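Local coordinates for possible protein of nuclear scaffold (Encephalitozoon cuniculi, PDB 3KAE), which probably serves as the Cdc27 (APC3) subunit of the anaphase-promoting complex, here represented by its N-terminal tetratricopeptide-repeat domain, which forms a homodimer, at residues P97-D100 with A101-E105; E117-L120 with G121-T125; R36-M39 with S40-Y44; S148-E151 with N152-E156. One frame throughout, in Å; residues are numbered along the deposited sequence.

Overall arrangement
All four contacts are local, each joining side chains a few residues apart, and they follow the chain in the order 3, 1, 2, 4. Contact 1 lies at the surface, where a loop enters short helix 101-104, and is the most polar, with a cap, a salt bridge and a side-chain amide bonded to two backbone groups. Contacts 2 and 3 are buried turns of helices 113-126 and 36-45: contact 3 is largely apolar, contact 2 one leucine pair with polar groups on its other faces. Contact 4 is partly buried and mixed. Ile103 CD1 of contact 1 packs on Leu38 CD2 of contact 3. A probable Asp122 OD1-Ser148 OG hydrogen bond, then Ser118-Pro149 packing, joins contacts 2 and 4; contacts 1 and 4 have centres about 34 Å apart.

Contact 1. Residues P97-D100 with A101-E105; sequences PDVD and ARIQE
The N-cap of helix 101-104 is Asp100, and its carboxylate bends over the helix start to meet Arg102. Its first torsion places CG anti to the backbone N (chi1 -174°), from where OD1 faces the first turn. The capping bond, from Arg102 N to Asp100 OD1, is weak at 3.5 Å. The same oxygen is held more firmly by the Arg102 side chain: NE reaches Asp100 OD1 at 2.8 Å in a salt bridge, on the syn lone pair of Asp100 OD1, and NH2 adds a weak second bond. The carboxylate and guanidinium planes stand 67° apart, hence the arginine offers its edge to one oxygen and does not pair flat with both.

Asp100 also opens the backbone bonding of this turn, for its carbonyl O accepts from Ile103 N and Gln104 N, the latter lying in the carbonyl plane and the former above it, not on a lone pair. Ahead of the cap, the Gln104 side chain bends back at chi2 and ties the incoming loop to the helix. Its OE1 accepts from Val99 N at 2.9 Å, while NE2 donates to Pro97 O over a longer 3.3 Å; one amide thus serves a backbone donor and a backbone acceptor. Gln104 OE1 also lies 2.9 Å from Val99 O, an acceptor pair that is probably unfavourable. Val99 CG2, 3.4 Å from Gln104 OE1, also packs on Ile103 CB at 3.5 Å. Ile6 of helix 5-14 touches Asp100, Arg102 and Ile103, and Tyr35 packs against Val99 and Ile103 while its OH hydrogen-bonds to Asp100 N.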
loop_
_atom_site.group_PDB
_atom_site.type_symbol
_atom_site.label_atom_id
_atom_site.label_comp_id
_atom_site.label_asym_id
_atom_site.label_seq_id
_atom_site.Cartn_x
_atom_site.Cartn_y
_atom_site.Cartn_z
ATOM N N PRO C 97 -5.020 17.594 -12.602
ATOM C CA PRO C 97 -6.384 18.014 -12.938
ATOM C C PRO C 97 -7.244 18.240 -11.697
ATOM O O PRO C 97 -7.053 17.571 -10.681
ATOM C CB PRO C 97 -6.935 16.814 -13.719
ATOM C CG PRO C 97 -5.735 16.043 -14.160
ATOM C CD PRO C 97 -4.711 16.244 -13.100
ATOM N N ASP C 98 -8.179 19.180 -11.780
ATOM C CA ASP C 98 -9.229 19.285 -10.776
ATOM C C ASP C 98 -10.018 17.978 -10.816
ATOM O O ASP C 98 -10.584 17.627 -11.851
ATOM C CB ASP C 98 -10.167 20.456 -11.092
ATOM C CG ASP C 98 -9.457 21.799 -11.097
ATOM O OD1 ASP C 98 -8.609 22.020 -10.212
ATOM O OD2 ASP C 98 -9.762 22.633 -11.980
ATOM N N VAL C 99 -10.042 17.248 -9.706
ATOM C CA VAL C 99 -10.737 15.964 -9.675
ATOM C C VAL C 99 -11.642 15.843 -8.458
ATOM O O VAL C 99 -11.641 16.713 -7.586
ATOM C CB VAL C 99 -9.749 14.781 -9.661
ATOM C CG1 VAL C 99 -8.683 14.962 -10.730
ATOM C CG2 VAL C 99 -9.118 14.625 -8.281
ATOM N N ASP C 100 -12.419 14.765 -8.407
ATOM C CA ASP C 100 -13.181 14.441 -7.206
ATOM C C ASP C 100 -12.299 14.637 -5.973
ATOM O O ASP C 100 -11.117 14.272 -5.981
ATOM C CB ASP C 100 -13.696 12.999 -7.265
ATOM C CG ASP C 100 -14.628 12.657 -6.102
ATOM O OD1 ASP C 100 -14.341 11.685 -5.375
ATOM O OD2 ASP C 100 -15.644 13.360 -5.907
ATOM N N ALA C 101 -12.881 15.211 -4.921
ATOM C CA ALA C 101 -12.146 15.533 -3.704
ATOM C C ALA C 101 -11.490 14.316 -3.051
ATOM O O ALA C 101 -10.422 14.432 -2.454
ATOM C CB ALA C 101 -13.053 16.248 -2.712
ATOM N N ARG C 102 -12.129 13.156 -3.165
ATOM C CA ARG C 102 -11.594 11.942 -2.554
ATOM C C ARG C 102 -10.328 11.483 -3.268
ATOM O O ARG C 102 -9.448 10.851 -2.675
ATOM C CB ARG C 102 -12.646 10.837 -2.553
ATOM C CG ARG C 102 -13.770 11.093 -1.561
ATOM C CD ARG C 102 -14.979 10.234 -1.856
ATOM N NE ARG C 102 -15.598 10.596 -3.130
ATOM C CZ ARG C 102 -16.694 10.020 -3.618
ATOM N NH1 ARG C 102 -17.290 9.053 -2.935
ATOM N NH2 ARG C 102 -17.193 10.407 -4.784
ATOM N N ILE C 103 -10.246 11.820 -4.548
ATOM C CA ILE C 103 -9.087 11.487 -5.359
ATOM C C ILE C 103 -7.971 12.504 -5.126
ATOM O O ILE C 103 -6.797 12.147 -5.040
ATOM C CB ILE C 103 -9.481 11.437 -6.856
ATOM C CG1 ILE C 103 -10.538 10.359 -7.068
ATOM C CG2 ILE C 103 -8.277 11.160 -7.732
ATOM C CD1 ILE C 103 -10.222 9.066 -6.331
ATOM N N GLN C 104 -8.357 13.771 -5.010
ATOM C CA GLN C 104 -7.412 14.869 -4.890
ATOM C C GLN C 104 -6.489 14.621 -3.699
ATOM O O GLN C 104 -5.282 14.859 -3.766
ATOM C CB GLN C 104 -8.158 16.199 -4.735
ATOM C CG GLN C 104 -7.406 17.417 -5.265
ATOM C CD GLN C 104 -7.809 17.824 -6.685
ATOM O OE1 GLN C 104 -8.982 17.748 -7.062
ATOM N NE2 GLN C 104 -6.835 18.283 -7.470
ATOM N N GLU C 105 -7.069 14.113 -2.618
ATOM C CA GLU C 105 -6.330 13.834 -1.397
ATOM C C GLU C 105 -5.152 12.898 -1.627
ATOM O O GLU C 105 -4.212 12.886 -0.840
ATOM C CB GLU C 105 -7.261 13.228 -0.342
ATOM C CG GLU C 105 -8.182 14.223 0.338
ATOM C CD GLU C 105 -9.063 13.562 1.384
ATOM O OE1 GLU C 105 -9.279 12.331 1.290
ATOM O OE2 GLU C 105 -9.539 14.275 2.296
#

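Contact 2. Residues E117-L120 with G121-T125; sequences ESLL and GDLCT
Leu119 turns CG anti to its own N (chi1 -152°, with chi2 at an unusual -102°), and Leu123 sets its CG beside the backbone N (chi1 -59°); chi1 and chi2 together bring the two CD1 methyls into contact one helical turn apart, the chains crossing at a slant. The 3.4 Å between Leu119 CD1 and Leu123 CD1 is doubtfully short and may reflect how Leu119 was modelled. Leu123 CG also rests on the carbonyl oxygen of its partner, Leu119 O, at 3.1 Å, beside the regular helical bond from Leu123 N to that oxygen.

Polar side chains lie on other faces of the same turns. Asp122 CG comes to 3.5 Å from Ser118 O, but the carboxylate is anchored outside this turn: OD1 is hydrogen-bonded to both Tyr137 and Ser148. In the following turn Gly121 O takes two donors, Thr125 N and Thr125 OG1, from opposite faces of its plane.

Helix 113-126 is one rod of the stacked helices of this tetratricopeptide-repeat domain. Leu119 and Leu123 lean on Ser69 and Lys73 of helix 62-74 and on Leu85 and Ile82 of helix 78-89, whereas Cys124 and Thr125 face helix 130-143, where His136 ND1 hydrogen-bonds to Glu117 OE1.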
loop_
_atom_site.group_PDB
_atom_site.type_symbol
_atom_site.label_atom_id
_atom_site.label_comp_id
_atom_site.label_asym_id
_atom_site.label_seq_id
_atom_site.Cartn_x
_atom_site.Cartn_y
_atom_site.Cartn_z
ATOM N N GLU C 117 13.347 15.582 -1.630
ATOM C CA GLU C 117 14.758 15.619 -1.218
ATOM C C GLU C 117 15.153 14.347 -0.479
ATOM O O GLU C 117 16.264 13.848 -0.634
ATOM C CB GLU C 117 15.033 16.840 -0.338
ATOM C CG GLU C 117 14.837 18.172 -1.053
ATOM C CD GLU C 117 15.881 18.419 -2.119
ATOM O OE1 GLU C 117 16.851 17.635 -2.192
ATOM O OE2 GLU C 117 15.738 19.402 -2.878
ATOM N N SER C 118 14.222 13.823 0.315
ATOM C CA SER C 118 14.446 12.583 1.043
ATOM C C SER C 118 14.635 11.416 0.084
ATOM O O SER C 118 15.597 10.653 0.197
ATOM C CB SER C 118 13.278 12.306 1.993
ATOM O OG SER C 118 13.389 11.012 2.555
ATOM N N LEU C 119 13.709 11.293 -0.863
ATOM C CA LEU C 119 13.746 10.233 -1.859
ATOM C C LEU C 119 14.981 10.406 -2.731
ATOM O O LEU C 119 15.656 9.447 -3.076
ATOM C CB LEU C 119 12.464 10.288 -2.699
ATOM C CG LEU C 119 11.866 9.049 -3.380
ATOM C CD1 LEU C 119 12.170 9.030 -4.854
ATOM C CD2 LEU C 119 12.285 7.727 -2.703
ATOM N N LEU C 120 15.260 11.650 -3.077
ATOM C CA LEU C 120 16.463 12.003 -3.806
ATOM C C LEU C 120 17.727 11.588 -3.021
ATOM O O LEU C 120 18.724 11.164 -3.605
ATOM C CB LEU C 120 16.439 13.503 -4.027
ATOM C CG LEU C 120 16.652 14.095 -5.409
ATOM C CD1 LEU C 120 16.615 13.144 -6.586
ATOM C CD2 LEU C 120 15.915 15.410 -5.631
ATOM N N GLY C 121 17.659 11.670 -1.700
ATOM C CA GLY C 121 18.784 11.286 -0.872
ATOM C C GLY C 121 19.004 9.793 -0.975
ATOM O O GLY C 121 20.132 9.330 -1.167
ATOM N N ASP C 122 17.913 9.040 -0.848
ATOM C CA ASP C 122 17.950 7.580 -0.964
ATOM C C ASP C 122 18.484 7.133 -2.313
ATOM O O ASP C 122 19.334 6.239 -2.392
ATOM C CB ASP C 122 16.552 6.988 -0.754
ATOM C CG ASP C 122 16.048 7.168 0.667
ATOM O OD1 ASP C 122 16.879 7.513 1.542
ATOM O OD2 ASP C 122 14.831 6.969 0.912
ATOM N N LEU C 123 17.980 7.765 -3.373
ATOM C CA LEU C 123 18.406 7.446 -4.726
ATOM C C LEU C 123 19.899 7.715 -4.957
ATOM O O LEU C 123 20.587 6.842 -5.497
ATOM C CB LEU C 123 17.534 8.173 -5.766
ATOM C CG LEU C 123 16.035 7.808 -5.657
ATOM C CD1 LEU C 123 15.146 8.802 -6.406
ATOM C CD2 LEU C 123 15.762 6.376 -6.116
ATOM N N CYS C 124 20.384 8.904 -4.574
ATOM C CA CYS C 124 21.823 9.235 -4.701
ATOM C C CYS C 124 22.641 8.211 -3.961
ATOM O O CYS C 124 23.591 7.675 -4.499
ATOM C CB CYS C 124 22.170 10.618 -4.144
ATOM S SG CYS C 124 21.510 11.979 -5.107
ATOM N N THR C 125 22.240 7.930 -2.725
ATOM C CA THR C 125 22.907 6.926 -1.906
ATOM C C THR C 125 22.929 5.546 -2.561
ATOM O O THR C 125 23.991 4.949 -2.726
ATOM C CB THR C 125 22.252 6.804 -0.532
ATOM O OG1 THR C 125 22.440 8.022 0.195
ATOM C CG2 THR C 125 22.860 5.641 0.237
#

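Contact 3. Residues R36-M39 with S40-Y44; sequences RMLM and SIVLY
Met37 and Ile41 meet on one face of helix 36-45, part of the tetratricopeptide-repeat array and of the region matching the APC3 family. This is the tighter side of the turn. The methionine chain bends at chi2 and chi3, which carries its terminal methyl back over the next turn: Met37 CE comes to 3.7 Å from Ile41 CG1, and the two chains run at a slant to one another. The same methyl is 3.9 Å from Ser40 CB. Around it pack Leu56 of helix 49-57, Phe107 and, beside Ile41, Met106.

Leu38 and Val42 lie side by side and point the same way, Leu38 CD1 touching Val42 CG2 at 4.0 Å; Val42 then continues onto Ala21 and Ile22 of helix 18-31. The third pair along the helix is slacker, with Met39 CG 4.3 Å from Leu43 CD2. Met39 packs on His55 of helix 49-57, and Leu43 joins Val42 against Ile22.

The only partly exposed member is Arg36. Its chain extends from the helix start, packs on Leu29 and Lys58, and sends NH1 into a weak hydrogen bond with His55. At the other end, Tyr44 stacks edge-to-face with Tyr67 and packs on Arg16 of the second subunit, so this end of the helix lies at the subunit interface. Backbone bonds run regularly from residue to residue four places on, straightest between Val42 N and Leu38 O (176°). Where Arg36 and Ser40 meet, Arg36 O accepts Ser40 N at 3.1 Å and, more weakly, Ser40 OG at 3.3 Å.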
loop_
_atom_site.group_PDB
_atom_site.type_symbol
_atom_site.label_atom_id
_atom_site.label_comp_id
_atom_site.label_asym_id
_atom_site.label_seq_id
_atom_site.Cartn_x
_atom_site.Cartn_y
_atom_site.Cartn_z
ATOM N N ARG C 36 -6.391 8.870 -14.807
ATOM C CA ARG C 36 -5.429 7.818 -15.129
ATOM C C ARG C 36 -4.381 7.725 -14.008
ATOM O O ARG C 36 -3.710 6.705 -13.831
ATOM C CB ARG C 36 -4.735 8.076 -16.462
ATOM C CG ARG C 36 -3.946 6.864 -16.959
ATOM C CD ARG C 36 -3.124 7.182 -18.203
ATOM N NE ARG C 36 -3.957 7.443 -19.382
ATOM C CZ ARG C 36 -4.621 6.503 -20.051
ATOM N NH1 ARG C 36 -4.561 5.234 -19.659
ATOM N NH2 ARG C 36 -5.352 6.832 -21.111
ATOM N N MET C 37 -4.245 8.816 -13.269
ATOM C CA MET C 37 -3.370 8.861 -12.124
ATOM C C MET C 37 -3.848 7.797 -11.147
ATOM O O MET C 37 -3.054 6.991 -10.667
ATOM C CB MET C 37 -3.430 10.254 -11.493
ATOM C CG MET C 37 -2.315 10.596 -10.497
ATOM S SD MET C 37 -0.623 10.319 -11.080
ATOM C CE MET C 37 -0.185 8.866 -10.104
ATOM N N LEU C 38 -5.158 7.784 -10.893
ATOM C CA LEU C 38 -5.786 6.877 -9.921
ATOM C C LEU C 38 -5.486 5.411 -10.221
ATOM O O LEU C 38 -5.185 4.610 -9.325
ATOM C CB LEU C 38 -7.303 7.097 -9.902
ATOM C CG LEU C 38 -8.159 6.189 -9.010
ATOM C CD1 LEU C 38 -7.622 6.137 -7.581
ATOM C CD2 LEU C 38 -9.599 6.663 -8.996
ATOM N N MET C 39 -5.589 5.077 -11.496
ATOM C CA MET C 39 -5.250 3.761 -11.989
ATOM C C MET C 39 -3.798 3.446 -11.636
ATOM O O MET C 39 -3.484 2.367 -11.142
ATOM C CB MET C 39 -5.440 3.758 -13.510
ATOM C CG MET C 39 -4.975 2.509 -14.212
ATOM S SD MET C 39 -5.973 1.074 -13.827
ATOM C CE MET C 39 -5.695 0.121 -15.317
ATOM N N SER C 40 -2.916 4.396 -11.919
ATOM C CA SER C 40 -1.500 4.243 -11.642
ATOM C C SER C 40 -1.229 3.975 -10.150
ATOM O O SER C 40 -0.448 3.097 -9.787
ATOM C CB SER C 40 -0.764 5.509 -12.071
ATOM O OG SER C 40 -0.676 5.596 -13.470
ATOM N N ILE C 41 -1.883 4.749 -9.299
ATOM C CA ILE C 41 -1.760 4.603 -7.850
ATOM C C ILE C 41 -2.191 3.230 -7.371
ATOM O O ILE C 41 -1.410 2.521 -6.737
ATOM C CB ILE C 41 -2.555 5.696 -7.127
ATOM C CG1 ILE C 41 -1.967 7.064 -7.477
ATOM C CG2 ILE C 41 -2.520 5.484 -5.625
ATOM C CD1 ILE C 41 -2.580 8.205 -6.734
ATOM N N VAL C 42 -3.414 2.836 -7.717
ATOM C CA VAL C 42 -3.942 1.554 -7.283
ATOM C C VAL C 42 -3.063 0.413 -7.778
ATOM O O VAL C 42 -2.848 -0.581 -7.080
ATOM C CB VAL C 42 -5.414 1.389 -7.699
ATOM C CG1 VAL C 42 -5.918 0.007 -7.335
ATOM C CG2 VAL C 42 -6.268 2.459 -7.038
ATOM N N LEU C 43 -2.507 0.579 -8.966
ATOM C CA LEU C 43 -1.579 -0.414 -9.506
ATOM C C LEU C 43 -0.297 -0.444 -8.653
ATOM O O LEU C 43 0.265 -1.515 -8.373
ATOM C CB LEU C 43 -1.245 -0.053 -10.956
ATOM C CG LEU C 43 -1.389 -1.034 -12.132
ATOM C CD1 LEU C 43 -2.418 -2.110 -11.902
ATOM C CD2 LEU C 43 -1.729 -0.263 -13.414
ATOM N N TYR C 44 0.172 0.740 -8.253
ATOM C CA TYR C 44 1.354 0.832 -7.394
ATOM C C TYR C 44 1.046 0.114 -6.081
ATOM O O TYR C 44 1.791 -0.765 -5.655
ATOM C CB TYR C 44 1.766 2.290 -7.136
ATOM C CG TYR C 44 2.908 2.395 -6.142
ATOM C CD1 TYR C 44 4.236 2.336 -6.566
ATOM C CD2 TYR C 44 2.661 2.498 -4.775
ATOM C CE1 TYR C 44 5.279 2.403 -5.667
ATOM C CE2 TYR C 44 3.706 2.585 -3.867
ATOM C CZ TYR C 44 5.009 2.531 -4.320
ATOM O OH TYR C 44 6.045 2.585 -3.432
#

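Contact 4. Residues S148-E151 with N152-E156; sequences SPVE and NLLLE
The amide of Asn152 folds back over its own helix and aims its NH2 at the carbonyl of Ser148. With CG lying beside the backbone N (chi1 -82°), ND2 reaches Ser148 O with an N-H...O angle of 170°, and the oxygen lies within the amide plane; the 2.6 Å between Asn152 ND2 and Ser148 O is suspiciously short and probably not exact. Asn152 N binds the same oxygen from the opposite face of its carbonyl plane, at 3.1 Å, so one carbonyl is gripped twice by one residue, while Ser148 OG has its polar partner, Asp122, on helix 113-126.

Helix 147-155 belongs to the tetratricopeptide-repeat stack, and on its apolar side Val150 and Leu154 run alongside each other in the same direction, Val150 CG1 and Leu154 CD1 meeting at 4.0 Å. Phe141 of helix 130-143 and Val181 of helix 176-190 pack on Val150, while Ser184 and Ile185 touch Leu154.

Glu151 slants across Leu154, its chain bent at chi2 (-65°), and Glu151 OE2 lies 4.0 Å from Leu154 CD1. The carboxylate has its polar partners outside this turn: OE2 bonds to Tyr180 and OE1 to Asn213, with a weak bond from OE1 to a glycerol probably left by crystallisation.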
loop_
_atom_site.group_PDB
_atom_site.type_symbol
_atom_site.label_atom_id
_atom_site.label_comp_id
_atom_site.label_asym_id
_atom_site.label_seq_id
_atom_site.Cartn_x
_atom_site.Cartn_y
_atom_site.Cartn_z
ATOM N N SER C 148 14.107 8.775 6.893
ATOM C CA SER C 148 15.335 8.444 6.181
ATOM C C SER C 148 16.458 9.497 6.276
ATOM O O SER C 148 17.615 9.132 6.437
ATOM C CB SER C 148 15.065 8.076 4.722
ATOM O OG SER C 148 16.101 7.228 4.250
ATOM N N PRO C 149 16.124 10.790 6.111
ATOM C CA PRO C 149 17.144 11.827 6.305
ATOM C C PRO C 149 17.684 11.811 7.757
ATOM O O PRO C 149 18.904 11.817 7.972
ATOM C CB PRO C 149 16.386 13.131 5.995
ATOM C CG PRO C 149 15.270 12.711 5.109
ATOM C CD PRO C 149 14.862 11.343 5.583
ATOM N N VAL C 150 16.779 11.755 8.731
ATOM C CA VAL C 150 17.167 11.701 10.131
ATOM C C VAL C 150 18.093 10.519 10.445
ATOM O O VAL C 150 19.180 10.714 11.002
ATOM C CB VAL C 150 15.942 11.692 11.071
ATOM C CG1 VAL C 150 16.368 11.393 12.507
ATOM C CG2 VAL C 150 15.226 13.028 11.000
ATOM N N GLU C 151 17.687 9.302 10.077
ATOM C CA GLU C 151 18.500 8.128 10.416
ATOM C C GLU C 151 19.865 8.098 9.719
ATOM O O GLU C 151 20.849 7.605 10.284
ATOM C CB GLU C 151 17.728 6.820 10.204
ATOM C CG GLU C 151 16.572 6.650 11.195
ATOM C CD GLU C 151 17.063 6.512 12.653
ATOM O OE1 GLU C 151 17.681 5.480 13.003
ATOM O OE2 GLU C 151 16.829 7.432 13.459
ATOM N N ASN C 152 19.909 8.630 8.498
ATOM C CA ASN C 152 21.130 8.674 7.706
ATOM C C ASN C 152 22.072 9.778 8.160
ATOM O O ASN C 152 23.294 9.626 8.091
ATOM C CB ASN C 152 20.826 8.851 6.209
ATOM C CG ASN C 152 20.464 7.553 5.544
ATOM O OD1 ASN C 152 21.337 6.778 5.165
ATOM N ND2 ASN C 152 19.166 7.291 5.425
ATOM N N LEU C 153 21.492 10.896 8.582
ATOM C CA LEU C 153 22.276 12.003 9.090
ATOM C C LEU C 153 22.841 11.671 10.472
ATOM O O LEU C 153 24.007 11.971 10.768
ATOM C CB LEU C 153 21.452 13.289 9.100
ATOM C CG LEU C 153 21.216 13.849 7.695
ATOM C CD1 LEU C 153 20.407 15.143 7.749
ATOM C CD2 LEU C 153 22.541 14.068 6.972
ATOM N N LEU C 154 22.034 11.028 11.310
ATOM C CA LEU C 154 22.542 10.558 12.586
ATOM C C LEU C 154 23.679 9.563 12.368
ATOM O O LEU C 154 24.760 9.670 12.957
ATOM C CB LEU C 154 21.439 9.940 13.427
ATOM C CG LEU C 154 20.387 10.910 13.968
ATOM C CD1 LEU C 154 19.359 10.159 14.798
ATOM C CD2 LEU C 154 21.013 12.031 14.780
ATOM N N LEU C 155 23.429 8.590 11.512
ATOM C CA LEU C 155 24.423 7.584 11.175
ATOM C C LEU C 155 25.752 8.207 10.749
ATOM O O LEU C 155 26.821 7.710 11.110
ATOM C CB LEU C 155 23.883 6.683 10.062
ATOM C CG LEU C 155 24.846 5.647 9.493
ATOM C CD1 LEU C 155 25.172 4.632 10.554
ATOM C CD2 LEU C 155 24.253 4.968 8.260
ATOM N N GLU C 156 25.684 9.298 9.988
ATOM C CA GLU C 156 26.886 9.953 9.473
ATOM C C GLU C 156 27.400 11.041 10.415
ATOM O O GLU C 156 28.387 11.703 10.117
ATOM C CB GLU C 156 26.614 10.566 8.094
ATOM C CG GLU C 156 26.253 9.557 7.002
ATOM C CD GLU C 156 27.410 8.648 6.646
ATOM O OE1 GLU C 156 28.558 8.954 7.043
ATOM O OE2 GLU C 156 27.168 7.625 5.969
#